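Local structure of SusD homolog (Bacteroides thetaiotaomicron VPI-5482, 3IV0) at residues S246-N251 with S261-F266; V255-G260 with N361-R366; I341-N346 with E422-G427; G369-Y374 with C389-R394. The protein is a SusD-family protein that probably binds sugars at the bacterial outer membrane, though its own ligand is not known. All coordinates share one frame; numbering follows the deposited sequence. Where two conformers were deposited one is given.

Contacts 1, 2 and 3 surround one buried cluster of charges. Arg366 of contact 2 pairs with Glu263 of contact 1 (NH1 to OE2, 2.8 Å) and with Glu426 of contact 3 (NH2 to OE2, 2.7 Å). The centres of contacts 1 and 2 lie about 8 Å apart and those of contacts 2 and 3 about 10 Å. Contacts 1 and 2 also share the small sheet of strands 264-268 and 362-366. Contact 4 lies farther out, its centre about 14 Å from that of contact 1, which it meets through Leu247; its first helix follows directly on the strand of contact 2. A 1,2-ethanediol, probably from crystallisation, sits about 3 Å from the side chain of Arg394.

Contact 1: residues S246-N251 with S261-F266; sequences SLLDIN and SDEGLF
Glu263 OE1 is gripped by two donors: the backbone N of Leu248, 3.0 Å from it, and Arg398, which forms a salt bridge with the same oxygen. The Leu248 N-H meets OE1 nearly end-on to the C-O bond, with a donor angle of 154°. The second oxygen, OE2, pairs with Arg366, so both halves of this buried carboxylate are engaged. Glu263 reaches these partners because its CG points opposite to its own N (chi1 -171°) and the chain continues extended toward the 246-251 loop. Two leucines flank it at a slant: Leu247 CD2 lies 3.6 Å from Glu263 OE2, while Leu248 CD1 lies 3.9 Å from Glu263 CB. At the more open end, Ser246 N donates to Asp262 O over 3.1 Å, and a water bridges the two side chains, 2.9 Å from Ser246 OG and 2.7 Å from Asp262 OD2. Asp262 OD1 has its own partner in Lys196. The residues from Ser261 to Gly264 form a type I turn leading into strand 264-268, and Ser261 OG, 3.1 Å from Glu263 N, accepts from it in an ST turn that steadies the base of the glutamate. With two arginines and a backbone amide around it, the Glu263 carboxylate probably remains ionised despite its burial, tying the loop before helix 253-258 to the turn after it.

Contact 2: residues V255-G260 with N361-R366; sequences VIFAGG and NQIVFR
The Phe257 ring stands on edge against the Arg366 guanidinium, the two planes 90° apart: Phe257 CZ sits over one guanidinium face, toward its rim, 3.7 Å from Arg366 NH2, which lies at the ring edge. Ile256 CG2 rests over one face of the same ring, and Ile363 CG1 approaches obliquely, 3.9 Å from Phe257 CD1. Arg366 starts with CG wedged between its N and carbonyl carbon (chi1 64°), then extends straight to NE, passing its CD 3.8 Å from Ile256 CG2. Salt bridges to Glu426, Glu263 and Glu422 hold the guanidinium. This is where the end of helix 253-258 docks on strand 362-366, which pairs antiparallel with strand 264-268 and carries a classic beta bulge at Val364 and Phe365. Arg366 itself occupies the N-cap position of helix 367-381. At the other end of the contact, Asn361 N donates to Ala258 O (3.1 Å), and the helix closes at Gly259, whose positive phi suits glycine. Asn361 ND2 lies 3.5 Å from Gly259 CA, where a CB would collide with it. That amide also donates to Glu267 OE1 and accepts from Gln270 N; an alanine here would probably leave the Gln270 amide without its acceptor and open a gap beside Gly259. A water joins the backbones by donating to Phe257 O (2.8 Å) and Asn361 O (2.7 Å).

Contact 3: residues I341-N346 with E422-G427; sequences IKKFWN and ELIGEG
Lys343 and Phe344, from a type I turn spanning Lys342 to Trp345, reach side by side into a type II turn of Leu423 to Glu426 that follows helix 408-422. The tight part is at the lysine. Its chain is fully extended, CG opposite the backbone N (chi1 175°), and NZ makes three bonds: 2.7 Å to Glu426 OE2 in a salt bridge, 2.7 Å to Ile424 O, and 2.9 Å to Glu422 O. Glu422 O lies at the C-terminal end of helix 408-422, where a positive charge is probably favourable. A leucine in place of Lys343 would probably leave the Glu422 and Ile424 carbonyls without this donor and Glu426 with one positive partner fewer. Phe344 packs beside the lysine chain, edge first: CZ is 3.4 Å from Ile424 O and 3.8 Å from Glu426 CG. Gly425 has positive phi, and a CB there would collide with Phe344 CE2. On the looser side, Ile341 comes no nearer than 4.7 Å, its CD1 to Ile424 CD1, and Trp345 and Asn346 turn to other partners, Ser289 and Ser254. Around the ammonium group, Trp323 adds a cation-pi contact and Phe257 packs against the chain, so this buried charge has aromatic as well as polar neighbours. Glu426 OE2 receives NZ on its anti lone pair, the one facing away from OE1, and also pairs with Arg366 NH2.

Contact 4: residues G369-Y374 with C389-R394; sequences GALLLY and CELLNR
Tyr374 sends its ring toward helix 385-398 because CG lies opposite the backbone N (chi1 -176°), while Leu391, with CG beside its own N, swings its branches out to meet it. Leu391 CD1 ends over the middle of the ring in a CH-pi contact, 3.6 Å from the Tyr374 centroid and 14° off the ring normal. Its other branch, CD2, touches Leu371 CD2 at 3.9 Å, so Leu391 fits between the two side chains of the facing helix. One turn along, Leu371 CD1 lies over a face of the Arg394 guanidinium, 3.9 Å from Arg394 CZ, while Arg394 NH1 forms a salt bridge with Glu239 and NH2 a hydrogen bond with Tyr367 OH. On the other flank Leu372 CD2 meets Leu392 CD1 at 3.7 Å. No hydrogen bond crosses the interface, which is held by apolar contacts between antiparallel segments at 159°, axes 8.5 Å apart. Such a helical hairpin is consistent with the TPR-like character of the SusD family. Helix 408-422 packs against both helices, touching Leu372 and Leu392, whereas helix 202-219 meets Leu373 and Tyr374, and helix 224-238 reaches Ala370 and Tyr374.

Contact 1: residues S246-N251 with S261-F266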
# COMPACT_ATOMS: atom_id res chain seq x y z
N SER A 246 -6.46 16.13 -7.38
CA SER A 246 -5.65 17.28 -7.02
C SER A 246 -4.87 17.00 -5.75
O SER A 246 -5.20 16.07 -4.99
CB SER A 246 -6.49 18.53 -6.90
OG SER A 246 -7.51 18.31 -5.99
N LEU A 247 -3.84 17.77 -5.52
CA LEU A 247 -3.12 17.76 -4.26
C LEU A 247 -3.77 18.73 -3.28
O LEU A 247 -3.81 19.94 -3.55
CB LEU A 247 -1.67 18.15 -4.50
CG LEU A 247 -0.84 17.23 -5.38
CD1 LEU A 247 0.61 17.75 -5.45
CD2 LEU A 247 -0.87 15.82 -4.88
N LEU A 248 -4.26 18.26 -2.15
CA LEU A 248 -4.87 19.18 -1.18
C LEU A 248 -3.80 20.01 -0.48
O LEU A 248 -2.62 19.65 -0.39
CB LEU A 248 -5.65 18.40 -0.13
CG LEU A 248 -7.09 18.01 -0.50
CD1 LEU A 248 -7.20 17.01 -1.66
CD2 LEU A 248 -7.83 17.46 0.76
N ASP A 249 -4.21 21.17 0.02
CA ASP A 249 -3.31 21.96 0.84
C ASP A 249 -2.78 21.13 1.99
O ASP A 249 -3.49 20.32 2.55
CB ASP A 249 -4.03 23.20 1.38
CG ASP A 249 -4.27 24.25 0.32
OD1 ASP A 249 -3.80 24.08 -0.82
OD2 ASP A 249 -4.94 25.26 0.64
N ILE A 250 -1.52 21.34 2.34
CA ILE A 250 -0.92 20.57 3.41
C ILE A 250 -1.60 20.78 4.75
O ILE A 250 -1.62 19.88 5.58
CB ILE A 250 0.61 20.83 3.48
CG1 ILE A 250 1.31 19.74 4.31
CG2 ILE A 250 0.90 22.25 4.00
CD1 ILE A 250 1.41 18.34 3.64
N ASN A 251 -2.14 21.97 4.99
CA ASN A 251 -2.90 22.18 6.23
C ASN A 251 -4.24 21.44 6.26
O ASN A 251 -4.88 21.38 7.31
CB ASN A 251 -3.14 23.66 6.49
CG ASN A 251 -3.66 24.36 5.27
OD1 ASN A 251 -2.92 24.57 4.31
ND2 ASN A 251 -4.94 24.69 5.27
N SER A 261 -11.16 11.98 -0.35
CA SER A 261 -10.71 13.26 -0.87
C SER A 261 -10.38 13.19 -2.35
O SER A 261 -10.24 12.11 -2.93
CB SER A 261 -9.45 13.77 -0.14
OG SER A 261 -8.27 13.16 -0.67
N ASP A 262 -10.16 14.35 -2.95
CA ASP A 262 -9.81 14.41 -4.37
C ASP A 262 -8.36 13.98 -4.65
O ASP A 262 -7.94 13.96 -5.79
CB ASP A 262 -9.95 15.83 -4.93
CG ASP A 262 -11.41 16.25 -5.16
OD1 ASP A 262 -12.32 15.47 -4.87
OD2 ASP A 262 -11.60 17.37 -5.68
N GLU A 263 -7.59 13.65 -3.61
CA GLU A 263 -6.23 13.19 -3.77
C GLU A 263 -6.18 11.66 -3.75
O GLU A 263 -5.20 11.06 -4.22
CB GLU A 263 -5.34 13.79 -2.68
CG GLU A 263 -3.90 13.53 -2.91
CD GLU A 263 -2.94 14.35 -2.10
OE1 GLU A 263 -3.28 15.48 -1.73
OE2 GLU A 263 -1.77 13.87 -1.96
N GLY A 264 -7.20 11.01 -3.23
CA GLY A 264 -7.15 9.56 -3.11
C GLY A 264 -7.23 8.89 -4.48
O GLY A 264 -7.97 9.33 -5.36
N LEU A 265 -6.47 7.82 -4.68
CA LEU A 265 -6.61 7.00 -5.88
C LEU A 265 -7.20 5.64 -5.50
O LEU A 265 -8.03 5.13 -6.28
CB LEU A 265 -5.28 6.84 -6.65
CG LEU A 265 -4.75 8.14 -7.25
CD1 LEU A 265 -3.39 7.89 -7.90
CD2 LEU A 265 -5.70 8.79 -8.21
N PHE A 266 -6.79 4.99 -4.43
CA PHE A 266 -7.50 3.78 -3.96
C PHE A 266 -7.37 3.76 -2.47
O PHE A 266 -6.27 3.97 -1.92
CB PHE A 266 -7.02 2.47 -4.60
CG PHE A 266 -7.88 1.32 -4.21
CD1 PHE A 266 -9.21 1.31 -4.62
CD2 PHE A 266 -7.46 0.37 -3.32
CE1 PHE A 266 -10.06 0.31 -4.20
CE2 PHE A 266 -8.32 -0.62 -2.88
CZ PHE A 266 -9.63 -0.63 -3.32
O HOH W 1 -9.86 17.88 -7.69

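Contact 2: residues V255-G260 with N361-R366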
# COMPACT_ATOMS: atom_id res chain seq x y z
N VAL A 255 -7.99 15.88 5.87
CA VAL A 255 -9.02 15.60 4.87
C VAL A 255 -8.56 14.51 3.88
O VAL A 255 -9.30 13.62 3.50
CB VAL A 255 -9.39 16.87 4.10
CG1 VAL A 255 -10.41 16.59 3.00
CG2 VAL A 255 -9.92 17.96 5.06
N ILE A 256 -7.28 14.53 3.52
CA ILE A 256 -6.69 13.43 2.75
C ILE A 256 -6.86 12.12 3.48
O ILE A 256 -7.37 11.13 2.94
CB ILE A 256 -5.19 13.63 2.44
CG1 ILE A 256 -4.91 14.97 1.76
CG2 ILE A 256 -4.69 12.43 1.60
CD1 ILE A 256 -3.40 15.31 1.63
N PHE A 257 -6.44 12.09 4.74
CA PHE A 257 -6.39 10.85 5.48
C PHE A 257 -7.71 10.37 6.07
O PHE A 257 -7.83 9.19 6.44
CB PHE A 257 -5.21 10.85 6.46
CG PHE A 257 -3.92 11.09 5.74
CD1 PHE A 257 -3.49 10.17 4.78
CD2 PHE A 257 -3.22 12.27 5.88
CE1 PHE A 257 -2.34 10.41 4.05
CE2 PHE A 257 -2.07 12.50 5.12
CZ PHE A 257 -1.67 11.57 4.19
N ALA A 258 -8.74 11.22 6.06
CA ALA A 258 -10.08 10.79 6.41
C ALA A 258 -10.60 9.84 5.35
O ALA A 258 -11.42 8.95 5.64
CB ALA A 258 -11.00 11.99 6.50
N GLY A 259 -10.15 10.04 4.11
CA GLY A 259 -10.64 9.27 2.98
C GLY A 259 -11.66 10.02 2.20
O GLY A 259 -12.31 10.95 2.71
N GLY A 260 -11.82 9.61 0.94
CA GLY A 260 -12.79 10.22 0.07
C GLY A 260 -12.41 11.59 -0.47
O GLY A 260 -13.25 12.26 -1.07
N ASN A 361 -10.26 6.14 6.22
CA ASN A 361 -9.89 5.05 5.30
C ASN A 361 -8.39 4.86 5.30
O ASN A 361 -7.66 5.79 5.58
CB ASN A 361 -10.35 5.36 3.86
CG ASN A 361 -11.84 5.52 3.72
OD1 ASN A 361 -12.62 5.11 4.58
ND2 ASN A 361 -12.24 6.13 2.63
N GLN A 362 -7.92 3.67 4.97
CA GLN A 362 -6.51 3.46 4.74
C GLN A 362 -6.23 3.86 3.32
O GLN A 362 -6.87 3.37 2.37
CB GLN A 362 -6.13 1.99 4.96
CG GLN A 362 -4.70 1.65 4.55
CD GLN A 362 -3.61 2.16 5.46
OE1 GLN A 362 -3.82 2.38 6.64
NE2 GLN A 362 -2.42 2.34 4.89
N ILE A 363 -5.25 4.75 3.13
CA ILE A 363 -4.99 5.30 1.80
C ILE A 363 -3.93 4.49 1.07
O ILE A 363 -2.72 4.70 1.31
CB ILE A 363 -4.54 6.75 1.84
CG1 ILE A 363 -5.53 7.60 2.66
CG2 ILE A 363 -4.47 7.32 0.43
CD1 ILE A 363 -7.05 7.54 2.26
N VAL A 364 -4.34 3.58 0.18
CA VAL A 364 -3.43 2.65 -0.43
C VAL A 364 -2.60 3.34 -1.51
O VAL A 364 -1.36 3.22 -1.52
CB VAL A 364 -4.20 1.45 -1.03
CG1 VAL A 364 -3.24 0.51 -1.80
CG2 VAL A 364 -4.90 0.67 0.08
N PHE A 365 -3.25 4.06 -2.40
CA PHE A 365 -2.59 4.82 -3.45
C PHE A 365 -3.18 6.20 -3.41
O PHE A 365 -4.41 6.37 -3.36
CB PHE A 365 -2.86 4.21 -4.82
CG PHE A 365 -2.39 2.78 -5.00
CD1 PHE A 365 -1.10 2.37 -4.63
CD2 PHE A 365 -3.24 1.85 -5.61
CE1 PHE A 365 -0.69 1.08 -4.82
CE2 PHE A 365 -2.81 0.53 -5.80
CZ PHE A 365 -1.54 0.16 -5.38
N ARG A 366 -2.34 7.22 -3.49
CA ARG A 366 -2.88 8.57 -3.66
C ARG A 366 -2.07 9.39 -4.66
O ARG A 366 -0.99 8.97 -5.12
CB ARG A 366 -3.05 9.31 -2.35
CG ARG A 366 -1.78 9.59 -1.63
CD ARG A 366 -2.07 10.41 -0.36
NE ARG A 366 -0.91 10.45 0.52
CZ ARG A 366 -0.09 11.49 0.65
NH1 ARG A 366 -0.23 12.59 -0.04
NH2 ARG A 366 0.91 11.41 1.51
O HOH W 2 -5.87 7.28 6.90

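Contact 3: residues I341-N346 with E422-G427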
# COMPACT_ATOMS: atom_id res chain seq x y z
N ILE A 341 3.52 10.77 16.12
CA ILE A 341 3.28 11.25 14.77
C ILE A 341 1.79 11.56 14.65
O ILE A 341 0.98 10.69 14.97
CB ILE A 341 3.69 10.17 13.76
CG1 ILE A 341 5.20 9.99 13.83
CG2 ILE A 341 3.21 10.53 12.36
CD1 ILE A 341 5.74 8.79 13.01
N LYS A 342 1.45 12.77 14.23
CA LYS A 342 0.08 13.26 14.21
C LYS A 342 -0.52 13.43 12.80
O LYS A 342 -1.64 13.88 12.61
CB LYS A 342 -0.00 14.58 14.98
CG LYS A 342 0.74 15.68 14.38
CD LYS A 342 0.60 16.95 15.26
CE LYS A 342 1.37 18.12 14.70
NZ LYS A 342 1.29 19.30 15.59
N LYS A 343 0.25 12.97 11.82
CA LYS A 343 -0.10 13.05 10.40
C LYS A 343 -1.52 12.59 10.11
O LYS A 343 -2.21 13.20 9.33
CB LYS A 343 0.87 12.18 9.59
CG LYS A 343 0.56 12.06 8.10
CD LYS A 343 1.64 11.32 7.36
CE LYS A 343 1.24 11.09 5.91
NZ LYS A 343 2.28 10.36 5.14
N PHE A 344 -1.95 11.49 10.72
CA PHE A 344 -3.21 10.85 10.35
C PHE A 344 -4.37 11.18 11.27
O PHE A 344 -5.42 10.55 11.19
CB PHE A 344 -3.01 9.34 10.32
CG PHE A 344 -1.98 8.88 9.31
CD1 PHE A 344 -2.34 8.66 8.01
CD2 PHE A 344 -0.67 8.69 9.68
CE1 PHE A 344 -1.39 8.29 7.08
CE2 PHE A 344 0.29 8.30 8.77
CZ PHE A 344 -0.07 8.10 7.46
N TRP A 345 -4.18 12.08 12.24
CA TRP A 345 -5.22 12.23 13.27
C TRP A 345 -6.57 12.63 12.70
O TRP A 345 -6.74 13.65 12.07
CB TRP A 345 -4.78 13.18 14.37
CG TRP A 345 -3.73 12.62 15.25
CD1 TRP A 345 -3.19 11.37 15.20
CD2 TRP A 345 -3.12 13.28 16.36
NE1 TRP A 345 -2.25 11.22 16.18
CE2 TRP A 345 -2.20 12.38 16.92
CE3 TRP A 345 -3.28 14.54 16.93
CZ2 TRP A 345 -1.40 12.72 18.03
CZ3 TRP A 345 -2.50 14.87 18.03
CH2 TRP A 345 -1.58 13.97 18.57
N ASN A 346 -7.51 11.75 12.97
CA ASN A 346 -8.95 11.91 12.77
C ASN A 346 -9.55 11.06 13.88
O ASN A 346 -9.87 9.88 13.73
CB ASN A 346 -9.37 11.40 11.40
CG ASN A 346 -9.28 12.49 10.35
OD1 ASN A 346 -9.92 13.55 10.50
ND2 ASN A 346 -8.47 12.27 9.31
N GLU A 422 6.93 11.92 2.04
CA GLU A 422 5.54 12.14 1.72
C GLU A 422 4.63 11.01 2.19
O GLU A 422 3.52 11.26 2.66
CB GLU A 422 5.38 12.33 0.22
CG GLU A 422 3.98 12.62 -0.24
CD GLU A 422 3.44 13.92 0.27
OE1 GLU A 422 4.22 14.85 0.62
OE2 GLU A 422 2.20 14.09 0.33
N LEU A 423 5.12 9.77 2.10
CA LEU A 423 4.27 8.60 2.32
C LEU A 423 4.49 7.88 3.61
O LEU A 423 3.92 6.81 3.84
CB LEU A 423 4.41 7.64 1.16
CG LEU A 423 4.10 8.21 -0.23
CD1 LEU A 423 4.42 7.20 -1.35
CD2 LEU A 423 2.64 8.69 -0.38
N ILE A 424 5.21 8.50 4.54
CA ILE A 424 5.46 7.85 5.80
C ILE A 424 4.16 7.44 6.46
O ILE A 424 3.22 8.21 6.57
CB ILE A 424 6.32 8.77 6.74
CG1 ILE A 424 6.71 7.95 7.98
CG2 ILE A 424 5.62 10.10 7.09
CD1 ILE A 424 7.83 8.62 8.83
N GLY A 425 4.11 6.19 6.91
CA GLY A 425 2.93 5.66 7.58
C GLY A 425 1.84 5.13 6.67
O GLY A 425 0.81 4.71 7.18
N GLU A 426 2.05 5.12 5.35
CA GLU A 426 1.04 4.68 4.39
C GLU A 426 1.34 3.30 3.79
O GLU A 426 0.65 2.88 2.86
CB GLU A 426 0.83 5.73 3.29
CG GLU A 426 0.30 7.06 3.86
CD GLU A 426 0.26 8.16 2.85
OE1 GLU A 426 -0.43 8.02 1.82
OE2 GLU A 426 0.91 9.20 3.06
N GLY A 427 2.34 2.61 4.27
CA GLY A 427 2.58 1.23 3.87
C GLY A 427 3.44 1.05 2.64
O GLY A 427 3.40 -0.04 2.05

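Contact 4: residues G369-Y374 with C389-R394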
# COMPACT_ATOMS: atom_id res chain seq x y z
N GLY A 369 1.69 10.23 -4.40
CA GLY A 369 2.49 9.02 -4.65
C GLY A 369 2.65 8.73 -6.12
O GLY A 369 3.76 8.44 -6.58
N ALA A 370 1.55 8.76 -6.86
CA ALA A 370 1.57 8.46 -8.28
C ALA A 370 2.39 9.46 -9.07
O ALA A 370 3.15 9.06 -9.94
CB ALA A 370 0.15 8.38 -8.81
N LEU A 371 2.34 10.73 -8.68
CA LEU A 371 3.17 11.72 -9.35
C LEU A 371 4.64 11.40 -9.13
O LEU A 371 5.46 11.62 -10.00
CB LEU A 371 2.84 13.14 -8.82
CG LEU A 371 1.47 13.66 -9.17
CD1 LEU A 371 1.26 15.02 -8.49
CD2 LEU A 371 1.28 13.75 -10.70
N LEU A 372 4.99 10.94 -7.92
CA LEU A 372 6.38 10.59 -7.63
C LEU A 372 6.81 9.35 -8.35
O LEU A 372 7.95 9.26 -8.78
CB LEU A 372 6.62 10.49 -6.13
CG LEU A 372 6.49 11.81 -5.35
CD1 LEU A 372 6.43 11.57 -3.84
CD2 LEU A 372 7.59 12.83 -5.73
N LEU A 373 5.93 8.38 -8.56
CA LEU A 373 6.26 7.22 -9.39
C LEU A 373 6.55 7.60 -10.83
O LEU A 373 7.45 7.08 -11.47
CB LEU A 373 5.14 6.18 -9.35
CG LEU A 373 4.82 5.51 -8.00
CD1 LEU A 373 3.74 4.45 -8.24
CD2 LEU A 373 6.07 4.94 -7.34
N TYR A 374 5.73 8.50 -11.37
CA TYR A 374 5.90 9.05 -12.71
C TYR A 374 7.27 9.75 -12.80
O TYR A 374 8.07 9.46 -13.67
CB TYR A 374 4.73 9.98 -12.98
CG TYR A 374 4.61 10.62 -14.32
CD1 TYR A 374 5.42 10.30 -15.38
CD2 TYR A 374 3.60 11.54 -14.53
CE1 TYR A 374 5.24 10.91 -16.62
CE2 TYR A 374 3.42 12.13 -15.76
CZ TYR A 374 4.26 11.84 -16.79
OH TYR A 374 4.12 12.47 -18.01
N CYS A 389 11.58 16.77 -12.58
CA CYS A 389 11.61 17.82 -11.58
C CYS A 389 10.30 18.53 -11.42
O CYS A 389 9.88 18.83 -10.31
CB CYS A 389 12.72 18.84 -11.89
SG CYS A 389 14.38 18.29 -11.65
N GLU A 390 9.63 18.82 -12.52
CA GLU A 390 8.33 19.47 -12.44
C GLU A 390 7.35 18.66 -11.59
O GLU A 390 6.62 19.22 -10.76
CB GLU A 390 7.79 19.71 -13.84
CG GLU A 390 6.48 20.43 -13.95
CD GLU A 390 5.90 20.31 -15.35
OE1 GLU A 390 6.59 20.73 -16.30
OE2 GLU A 390 4.79 19.75 -15.49
N LEU A 391 7.27 17.36 -11.86
CA LEU A 391 6.42 16.47 -11.11
C LEU A 391 6.79 16.45 -9.63
O LEU A 391 5.94 16.60 -8.77
CB LEU A 391 6.47 15.08 -11.74
CG LEU A 391 5.79 14.96 -13.11
CD1 LEU A 391 6.32 13.71 -13.83
CD2 LEU A 391 4.27 14.89 -12.99
N LEU A 392 8.06 16.22 -9.36
CA LEU A 392 8.59 16.23 -8.01
C LEU A 392 8.21 17.52 -7.29
O LEU A 392 7.80 17.53 -6.15
CB LEU A 392 10.11 16.03 -8.05
CG LEU A 392 10.88 16.22 -6.75
CD1 LEU A 392 10.36 15.27 -5.66
CD2 LEU A 392 12.39 16.05 -6.99
N ASN A 393 8.35 18.63 -8.00
CA ASN A 393 8.10 19.93 -7.38
C ASN A 393 6.66 20.23 -7.08
O ASN A 393 6.36 21.06 -6.23
CB ASN A 393 8.78 21.02 -8.20
CG ASN A 393 10.26 21.03 -8.01
OD1 ASN A 393 10.75 20.68 -6.94
ND2 ASN A 393 11.02 21.44 -9.04
N ARG A 394 5.74 19.54 -7.73
CA ARG A 394 4.35 19.68 -7.31
C ARG A 394 4.15 19.20 -5.88
O ARG A 394 3.43 19.82 -5.10
CB ARG A 394 3.43 18.96 -8.27
CG ARG A 394 3.31 19.71 -9.61
CD ARG A 394 2.59 18.94 -10.63
NE ARG A 394 1.20 18.73 -10.27
CZ ARG A 394 0.42 17.89 -10.94
NH1 ARG A 394 0.91 17.26 -11.98
NH2 ARG A 394 -0.84 17.71 -10.58